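Local coordinates for protein hydrolase, isochorismatase family (Pseudomonas putida KT2440, PDB 4H17) that belongs to the isochorismatase family of hydrolases and probably acts as a hydrolase, at residues A[125-130]-A[152-157]; A[16-21]-A[187-192]; A[24-29]-A[54-59]. All coordinates share one frame; numbering follows the deposited sequence.

The three contacts involve one parallel sheet. Interaction 1 lies near the middle of the chain and is wholly buried: strands 125-131 and 150-159 are joined mainly by backbone hydrogen bonds. Interaction 3, also buried, joins a strand to its covering helix almost entirely through aliphatic carbons, with no hydrogen bond; its strand 24-29 is hydrogen-bonded to strand 125-131. Interaction 2 lies farther out and is only partly buried: a segment without regular structure packs on C189, at the start of strand 189-191, an outermost strand within this chain, through sulfur, a tyrosine ring and a weakly bridging water, without backbone pairing. A19 there also bonds T152 of interaction 1, and L21 packs on A58 of interaction 3.

Interaction 1: residues A[125-130]-A[152-157]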
loop_
_atom_site.group_PDB
_atom_site.type_symbol
_atom_site.label_atom_id
_atom_site.label_comp_id
_atom_site.label_asym_id
_atom_site.label_seq_id
_atom_site.Cartn_x
_atom_site.Cartn_y
_atom_site.Cartn_z
ATOM N N ASP A 125 -5.088 -16.102 10.571
ATOM C CA ASP A 125 -4.046 -16.316 9.558
ATOM C C ASP A 125 -4.580 -16.470 8.127
ATOM O O ASP A 125 -5.337 -17.376 7.784
ATOM C CB ASP A 125 -3.165 -17.541 9.856
ATOM C CG ASP A 125 -2.214 -17.346 11.043
ATOM O OD1 ASP A 125 -1.303 -16.505 10.945
ATOM O OD2 ASP A 125 -2.251 -18.115 12.011
ATOM N N LEU A 126 -4.106 -15.564 7.288
ATOM C CA LEU A 126 -4.464 -15.499 5.882
ATOM C C LEU A 126 -3.241 -15.729 5.028
ATOM O O LEU A 126 -2.210 -15.114 5.224
ATOM C CB LEU A 126 -5.058 -14.136 5.521
ATOM C CG LEU A 126 -6.160 -13.550 6.411
ATOM C CD1 LEU A 126 -6.545 -12.165 5.914
ATOM C CD2 LEU A 126 -7.353 -14.484 6.544
ATOM N N ILE A 127 -3.376 -16.635 4.068
ATOM C CA ILE A 127 -2.384 -16.844 3.035
ATOM C C ILE A 127 -2.947 -16.147 1.790
ATOM O O ILE A 127 -4.081 -16.449 1.360
ATOM C CB ILE A 127 -2.093 -18.335 2.783
ATOM C CG1 ILE A 127 -1.497 -18.960 4.056
ATOM C CG2 ILE A 127 -1.154 -18.498 1.595
ATOM C CD1 ILE A 127 -1.536 -20.461 4.099
ATOM N N VAL A 128 -2.164 -15.208 1.266
ATOM C CA VAL A 128 -2.554 -14.349 0.173
ATOM C C VAL A 128 -1.683 -14.475 -1.061
ATOM O O VAL A 128 -0.454 -14.487 -0.973
ATOM C CB VAL A 128 -2.551 -12.878 0.636
ATOM C CG1 VAL A 128 -3.020 -11.949 -0.457
ATOM C CG2 VAL A 128 -3.386 -12.646 1.880
ATOM N N CYS A 129 -2.329 -14.584 -2.219
ATOM C CA CYS A 129 -1.599 -14.611 -3.459
ATOM C C CYS A 129 -2.428 -13.862 -4.504
ATOM O O CYS A 129 -3.567 -13.494 -4.216
ATOM C CB CYS A 129 -1.327 -16.058 -3.874
ATOM S SG CYS A 129 -2.809 -17.047 -4.178
ATOM N N GLY A 130 -1.836 -13.677 -5.677
ATOM C CA GLY A 130 -2.522 -13.084 -6.836
ATOM C C GLY A 130 -1.935 -11.777 -7.323
ATOM O O GLY A 130 -0.730 -11.513 -7.184
ATOM N N THR A 152 0.242 -13.860 5.394
ATOM C CA THR A 152 1.428 -14.459 4.810
ATOM C C THR A 152 1.243 -14.348 3.298
ATOM O O THR A 152 0.298 -14.932 2.737
ATOM C CB THR A 152 1.611 -15.922 5.215
ATOM O OG1 THR A 152 1.825 -15.976 6.633
ATOM C CG2 THR A 152 2.784 -16.515 4.491
ATOM N N LEU A 153 2.111 -13.566 2.671
ATOM C CA LEU A 153 1.987 -13.257 1.253
ATOM C C LEU A 153 2.917 -14.144 0.484
ATOM O O LEU A 153 4.117 -14.195 0.767
ATOM C CB LEU A 153 2.346 -11.785 1.035
ATOM C CG LEU A 153 2.366 -11.230 -0.376
ATOM C CD1 LEU A 153 1.091 -11.418 -1.154
ATOM C CD2 LEU A 153 2.717 -9.760 -0.292
ATOM N N VAL A 154 2.404 -14.819 -0.531
ATOM C CA VAL A 154 3.201 -15.846 -1.217
ATOM C C VAL A 154 3.873 -15.193 -2.412
ATOM O O VAL A 154 3.241 -14.940 -3.436
ATOM C CB VAL A 154 2.362 -17.041 -1.666
ATOM C CG1 VAL A 154 3.242 -18.139 -2.235
ATOM C CG2 VAL A 154 1.530 -17.539 -0.508
ATOM N N GLU A 155 5.163 -14.884 -2.261
ATOM C CA GLU A 155 5.819 -13.939 -3.173
ATOM C C GLU A 155 5.975 -14.484 -4.596
ATOM O O GLU A 155 6.000 -13.728 -5.566
ATOM C CB GLU A 155 7.197 -13.532 -2.638
ATOM C CG GLU A 155 8.111 -14.712 -2.398
ATOM C CD GLU A 155 9.323 -14.334 -1.581
ATOM O OE1 GLU A 155 9.839 -13.206 -1.790
ATOM O OE2 GLU A 155 9.744 -15.165 -0.740
ATOM N N ASP A 156 6.065 -15.799 -4.715
ATOM C CA ASP A 156 6.214 -16.458 -6.024
ATOM C C ASP A 156 4.894 -16.995 -6.599
ATOM O O ASP A 156 4.855 -17.632 -7.641
ATOM C CB ASP A 156 7.343 -17.511 -5.995
ATOM C CG ASP A 156 7.097 -18.625 -4.998
ATOM O OD1 ASP A 156 6.050 -18.653 -4.329
ATOM O OD2 ASP A 156 7.993 -19.494 -4.883
ATOM N N ALA A 157 3.808 -16.586 -5.956
ATOM C CA ALA A 157 2.433 -16.854 -6.410
ATOM C C ALA A 157 1.717 -15.514 -6.623
ATOM O O ALA A 157 0.483 -15.404 -6.486
ATOM C CB ALA A 157 1.702 -17.692 -5.410
HETATM O O HOH W 1 -0.169 -15.354 8.384
#
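T152 is held through both its backbone N and its carbonyl O by strand 125-130. Its N donates to L126 O at 2.8 Å, nearly in line with the carbonyl, while its own carbonyl O accepts from V128 N at 2.9 Å, with the donor tilted 20° out of the carbonyl plane. V154 N then returns to V128 O at 2.9 Å, which continues the parallel ladder. A fourth bond, G130 N to A157 O at 3.0 Å, is more bent, with 147° at the hydrogen. It forms after a type I turn from V154 to A157 has carried the chain round a corner, and reconnects the two segments beyond the regular pairing. At the start of the ladder a water bridges D125 OD1 and T152 OG1; D125 also forms a salt bridge with R150, and T152 OG1 is hydrogen-bonded to A19 N.

The side chains alternate between the faces of the sheet. On the face of I127 and T152, the CG2 branches of I127 and V154 touch at 3.5 Å, their side chains crossing obliquely. With CG1 of I127 beside its backbone N (chi1 -63°), CG2 is left anti to that N and faces V154. On the face of V128, L153 CD1 lies 3.4 Å from V128 O and more loosely beside V128 CG1. C129 CB packs against the methyl of A157 at 3.8 Å and lies 3.2 Å from A157 O, the acceptor of G130 N; I52 and L55 of helix 45-61 also cover the contact. G130 has backbone angles at which a CB would press on the preceding carbonyl. Strand 125-131, helix 133-146 and strand 150-159 form a beta-alpha-beta unit, the repeating element of this Rossmann-like fold.

Interaction 2: residues A[16-21]-A[187-192]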
loop_
_atom_site.group_PDB
_atom_site.type_symbol
_atom_site.label_atom_id
_atom_site.label_comp_id
_atom_site.label_asym_id
_atom_site.label_seq_id
_atom_site.Cartn_x
_atom_site.Cartn_y
_atom_site.Cartn_z
ATOM N N TYR A 16 5.250 -11.982 13.830
ATOM C CA TYR A 16 4.498 -13.209 14.057
ATOM C C TYR A 16 5.073 -14.275 13.123
ATOM O O TYR A 16 5.728 -13.944 12.156
ATOM C CB TYR A 16 2.978 -13.031 13.818
ATOM C CG TYR A 16 2.542 -12.265 12.558
ATOM C CD1 TYR A 16 2.432 -12.902 11.310
ATOM C CD2 TYR A 16 2.160 -10.918 12.622
ATOM C CE1 TYR A 16 1.995 -12.218 10.189
ATOM C CE2 TYR A 16 1.721 -10.239 11.487
ATOM C CZ TYR A 16 1.638 -10.888 10.267
ATOM O OH TYR A 16 1.179 -10.220 9.119
ATOM N N PRO A 17 4.858 -15.559 13.437
ATOM C CA PRO A 17 5.282 -16.610 12.519
ATOM C C PRO A 17 4.494 -16.658 11.204
ATOM O O PRO A 17 3.343 -16.232 11.162
ATOM C CB PRO A 17 5.013 -17.903 13.289
ATOM C CG PRO A 17 4.712 -17.502 14.681
ATOM C CD PRO A 17 4.207 -16.097 14.640
ATOM N N PRO A 18 5.105 -17.206 10.147
ATOM C CA PRO A 18 4.312 -17.425 8.945
ATOM C C PRO A 18 3.169 -18.385 9.176
ATOM O O PRO A 18 3.209 -19.244 10.066
ATOM C CB PRO A 18 5.304 -17.977 7.932
ATOM C CG PRO A 18 6.503 -18.399 8.732
ATOM C CD PRO A 18 6.529 -17.492 9.913
ATOM N N ALA A 19 2.149 -18.251 8.334
ATOM C CA ALA A 19 0.931 -19.052 8.480
ATOM C C ALA A 19 1.252 -20.497 8.213
ATOM O O ALA A 19 2.118 -20.808 7.387
ATOM C CB ALA A 19 -0.125 -18.608 7.482
ATOM N N LYS A 20 0.540 -21.382 8.893
ATOM C CA LYS A 20 0.533 -22.796 8.528
ATOM C C LYS A 20 -0.764 -22.953 7.759
ATOM O O LYS A 20 -1.816 -22.530 8.241
ATOM C CB LYS A 20 0.534 -23.704 9.767
ATOM C CG LYS A 20 1.817 -23.737 10.592
ATOM C CD LYS A 20 2.977 -24.378 9.847
ATOM C CE LYS A 20 3.758 -25.319 10.744
ATOM N NZ LYS A 20 4.285 -24.576 11.919
ATOM N N LEU A 21 -0.695 -23.560 6.577
ATOM C CA LEU A 21 -1.890 -23.791 5.750
ATOM C C LEU A 21 -3.016 -24.449 6.573
ATOM O O LEU A 21 -4.186 -24.115 6.425
ATOM C CB LEU A 21 -1.543 -24.629 4.523
ATOM C CG LEU A 21 -2.689 -24.906 3.559
ATOM C CD1 LEU A 21 -3.365 -23.593 3.137
ATOM C CD2 LEU A 21 -2.189 -25.689 2.352
ATOM N N PHE A 187 3.759 -5.409 6.989
ATOM C CA PHE A 187 2.406 -5.772 6.573
ATOM C C PHE A 187 2.146 -7.266 6.432
ATOM O O PHE A 187 0.989 -7.686 6.540
ATOM C CB PHE A 187 2.045 -5.024 5.322
ATOM C CG PHE A 187 2.081 -3.531 5.497
ATOM C CD1 PHE A 187 1.033 -2.894 6.115
ATOM C CD2 PHE A 187 3.188 -2.802 5.114
ATOM C CE1 PHE A 187 1.072 -1.528 6.319
ATOM C CE2 PHE A 187 3.230 -1.424 5.302
ATOM C CZ PHE A 187 2.158 -0.805 5.913
ATOM N N ALA A 188 3.175 -8.082 6.228
ATOM C CA ALA A 188 2.955 -9.529 6.073
ATOM C C ALA A 188 4.217 -10.295 6.293
ATOM O O ALA A 188 5.299 -9.741 6.167
ATOM C CB ALA A 188 2.456 -9.837 4.667
ATOM N N CYS A 189 4.088 -11.568 6.650
ATOM C CA CYS A 189 5.172 -12.540 6.405
ATOM C C CYS A 189 5.216 -12.751 4.928
ATOM O O CYS A 189 4.165 -12.872 4.286
ATOM C CB CYS A 189 4.892 -13.849 7.126
ATOM S SG CYS A 189 5.160 -13.721 8.906
ATOM N N VAL A 190 6.410 -12.797 4.359
ATOM C CA VAL A 190 6.547 -13.081 2.933
ATOM C C VAL A 190 7.267 -14.401 2.833
ATOM O O VAL A 190 8.333 -14.588 3.455
ATOM C CB VAL A 190 7.287 -11.939 2.213
ATOM C CG1 VAL A 190 7.515 -12.241 0.748
ATOM C CG2 VAL A 190 6.516 -10.610 2.366
ATOM N N ALA A 191 6.704 -15.323 2.040
ATOM C CA ALA A 191 7.202 -16.707 1.978
ATOM C C ALA A 191 7.009 -17.280 0.585
ATOM O O ALA A 191 6.105 -16.848 -0.125
ATOM C CB ALA A 191 6.483 -17.557 2.983
ATOM N N PRO A 192 7.878 -18.240 0.168
ATOM C CA PRO A 192 7.669 -18.927 -1.096
ATOM C C PRO A 192 6.671 -20.088 -0.949
ATOM O O PRO A 192 6.463 -20.647 0.134
ATOM C CB PRO A 192 9.050 -19.434 -1.456
ATOM C CG PRO A 192 9.724 -19.653 -0.148
ATOM C CD PRO A 192 9.125 -18.679 0.833
HETATM O O HOH W 2 -0.626 -8.151 9.419
#
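The sulfur of C189 occupies the angle between the Y16 ring and the backbone that follows it. SG lies 3.7 Å from Y16 CD1 and 4.5 Å from the ring centroid, 51° off the ring normal, an oblique sulfur-aromatic contact. The same atom is 3.3 Å from Y16 O and 3.7 Å from P18 N, so ring, carbonyl and the prolyl peptide all border it. P18 CD adds a looser apolar contact, and C189 CB lies near P18 CA. No direct hydrogen bond joins the two segments.

At the far end of the ring Y16 OH comes to 3.6 Å from A188 CA. A water 2.8 Å from Y16 OH also donates a weak bond to F187 O, and the hydroxyl is hydrogen-bonded to C151 N of the neighbouring strand. With CG of Y16 between its own N and carbonyl carbon (chi1 45°), the ring is brought alongside C189, its hydroxyl near F187 and A188. An alanine here, lacking ring and hydroxyl, is likely to uncover one flank of the C189 sulfur and to leave C151 N without this partner.

Outside this shell, F9 meets the Y16 ring with the planes at about 75°, and the ring also touches R150. C189 is fixed through its backbone, which bonds C151 and L153, while A19 packs on D125 and I127 of strand 125-131. The segment 16-21, between helix 8-12 and strand 24-29, thus packs at the start of a strand that ends the parallel sheet within this chain. The arrangement is that of an N-terminal segment laid across one face of a Rossmann-like sheet, near the starts of its strands, from C189 inward to T152 and I127.

Interaction 3: residues A[24-29]-A[54-59]; sequences ASLIII and RLLDAA
Strand 24-29 and helix 54-59 run roughly antiparallel, with 148° between their directions and axes that approach to 10.1 Å, L26 and A59 having the nearest CA atoms. The gap is bridged by L26 and I28, the alternate residues of the strand whose side chains point toward the helix.

L26 makes its contacts through one methyl. Its CD2 comes to 3.8 Å from A59 CB and 3.9 Å from L55 O, and lies farther from L55 CB and the CD2 of L56. CG of L26 is anti to the backbone N (chi1 174°), an extension that brings this methyl to the helix backbone between L55 and A59, where the small side chain of A59 allows a close approach. The carbonyl it touches is already engaged within the helix, since L55 O accepts from A59 N at 2.8 Å.

I28 reaches out with the end of its longer branch to the isobutyl group of L56, the two side chains crossing at about a right angle. I28 CD1 is 3.3 Å from L56 CD2 and 3.4 Å from L56 CG, tighter than ordinary van der Waals contact, while L56 CD1 is at 3.9 Å. The terminal methyl thus presses on the CG-CD2 side of the leucine's branch point.

Neighbouring strands complete the layer: L56 and A59 also touch I66 of strand 66-71, while L26 packs on I127 and I28 on C129 of strand 125-131. Strand 24-29, helix 45-61 and strand 66-71 make up a beta-alpha-beta unit, whose helix is seated here on its first strand. With no hydrogen bond or charge pair between the segments, the contact rests on buried aliphatic surface and the fit of branched side chains, which suggests that shape complementarity, more than any polar pairing, seats the helix here.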
loop_
_atom_site.group_PDB
_atom_site.type_symbol
_atom_site.label_atom_id
_atom_site.label_comp_id
_atom_site.label_asym_id
_atom_site.label_seq_id
_atom_site.Cartn_x
_atom_site.Cartn_y
_atom_site.Cartn_z
ATOM N N ALA A 24 -5.068 -21.848 8.329
ATOM C CA ALA A 24 -5.246 -20.612 7.562
ATOM C C ALA A 24 -6.456 -20.637 6.647
ATOM O O ALA A 24 -6.989 -21.682 6.371
ATOM C CB ALA A 24 -3.994 -20.332 6.744
ATOM N N SER A 25 -6.850 -19.443 6.214
ATOM C CA SER A 25 -7.773 -19.248 5.073
ATOM C C SER A 25 -6.914 -18.798 3.876
ATOM O O SER A 25 -6.023 -17.950 4.028
ATOM C CB SER A 25 -8.801 -18.180 5.343
ATOM O OG SER A 25 -9.690 -18.449 6.447
ATOM N N LEU A 26 -7.175 -19.355 2.687
ATOM C CA LEU A 26 -6.406 -19.031 1.468
ATOM C C LEU A 26 -7.220 -18.049 0.625
ATOM O O LEU A 26 -8.415 -18.259 0.396
ATOM C CB LEU A 26 -6.140 -20.259 0.617
ATOM C CG LEU A 26 -5.470 -20.055 -0.755
ATOM C CD1 LEU A 26 -4.063 -19.481 -0.646
ATOM C CD2 LEU A 26 -5.442 -21.369 -1.502
ATOM N N ILE A 27 -6.598 -16.951 0.241
ATOM C CA ILE A 27 -7.213 -15.900 -0.587
ATOM C C ILE A 27 -6.435 -15.728 -1.884
ATOM O O ILE A 27 -5.238 -15.437 -1.861
ATOM C CB ILE A 27 -7.292 -14.535 0.137
ATOM C CG1 ILE A 27 -7.968 -14.666 1.527
ATOM C CG2 ILE A 27 -8.016 -13.505 -0.753
ATOM C CD1 ILE A 27 -7.936 -13.429 2.393
ATOM N N ILE A 28 -7.131 -15.931 -3.018
ATOM C CA ILE A 28 -6.523 -15.791 -4.336
ATOM C C ILE A 28 -7.122 -14.542 -4.976
ATOM O O ILE A 28 -8.316 -14.491 -5.278
ATOM C CB ILE A 28 -6.811 -17.000 -5.239
ATOM C CG1 ILE A 28 -6.365 -18.281 -4.539
ATOM C CG2 ILE A 28 -6.093 -16.841 -6.590
ATOM C CD1 ILE A 28 -6.718 -19.545 -5.272
ATOM N N ILE A 29 -6.279 -13.548 -5.195
ATOM C CA ILE A 29 -6.726 -12.230 -5.687
ATOM C C ILE A 29 -6.529 -12.100 -7.190
ATOM O O ILE A 29 -5.392 -12.135 -7.723
ATOM C CB ILE A 29 -5.990 -11.117 -4.937
ATOM C CG1 ILE A 29 -6.344 -11.159 -3.449
ATOM C CG2 ILE A 29 -6.322 -9.759 -5.511
ATOM C CD1 ILE A 29 -5.586 -10.199 -2.548
ATOM N N ARG A 54 -0.596 -24.853 -7.211
ATOM C CA ARG A 54 -0.049 -25.678 -6.127
ATOM C C ARG A 54 -0.714 -25.352 -4.797
ATOM O O ARG A 54 -1.034 -26.273 -4.033
ATOM C CB ARG A 54 1.465 -25.537 -6.008
ATOM C CG ARG A 54 2.194 -26.068 -7.215
ATOM C CD ARG A 54 3.702 -25.919 -7.112
ATOM N NE ARG A 54 4.319 -26.501 -8.306
ATOM C CZ ARG A 54 4.953 -25.834 -9.276
ATOM N NH1 ARG A 54 5.128 -24.516 -9.230
ATOM N NH2 ARG A 54 5.469 -26.495 -10.300
ATOM N N LEU A 55 -0.926 -24.067 -4.516
ATOM C CA LEU A 55 -1.555 -23.677 -3.268
ATOM C C LEU A 55 -2.982 -24.160 -3.253
ATOM O O LEU A 55 -3.442 -24.691 -2.244
ATOM C CB LEU A 55 -1.539 -22.161 -3.086
ATOM C CG LEU A 55 -0.167 -21.504 -2.832
ATOM C CD1 LEU A 55 -0.269 -20.003 -3.023
ATOM C CD2 LEU A 55 0.363 -21.875 -1.449
ATOM N N LEU A 56 -3.686 -23.999 -4.366
ATOM C CA LEU A 56 -5.066 -24.488 -4.450
ATOM C C LEU A 56 -5.181 -25.980 -4.234
ATOM O O LEU A 56 -6.051 -26.467 -3.500
ATOM C CB LEU A 56 -5.644 -24.201 -5.822
ATOM C CG LEU A 56 -6.260 -22.856 -6.028
ATOM C CD1 LEU A 56 -6.634 -22.761 -7.493
ATOM C CD2 LEU A 56 -7.510 -22.734 -5.140
ATOM N N ASP A 57 -4.287 -26.720 -4.874
ATOM C CA ASP A 57 -4.245 -28.165 -4.732
ATOM C C ASP A 57 -4.106 -28.526 -3.269
ATOM O O ASP A 57 -4.864 -29.352 -2.768
ATOM C CB ASP A 57 -3.097 -28.746 -5.561
ATOM C CG ASP A 57 -3.018 -30.266 -5.489
ATOM O OD1 ASP A 57 -4.050 -30.935 -5.702
ATOM O OD2 ASP A 57 -1.911 -30.783 -5.216
ATOM N N ALA A 58 -3.108 -27.929 -2.600
ATOM C CA ALA A 58 -2.808 -28.189 -1.182
ATOM C C ALA A 58 -3.938 -27.806 -0.251
ATOM O O ALA A 58 -4.247 -28.543 0.661
ATOM C CB ALA A 58 -1.501 -27.533 -0.761
ATOM N N ALA A 59 -4.531 -26.641 -0.474
ATOM C CA ALA A 59 -5.679 -26.226 0.290
ATOM C C ALA A 59 -6.875 -27.158 0.151
ATOM O O ALA A 59 -7.567 -27.428 1.129
ATOM C CB ALA A 59 -6.076 -24.808 -0.100
#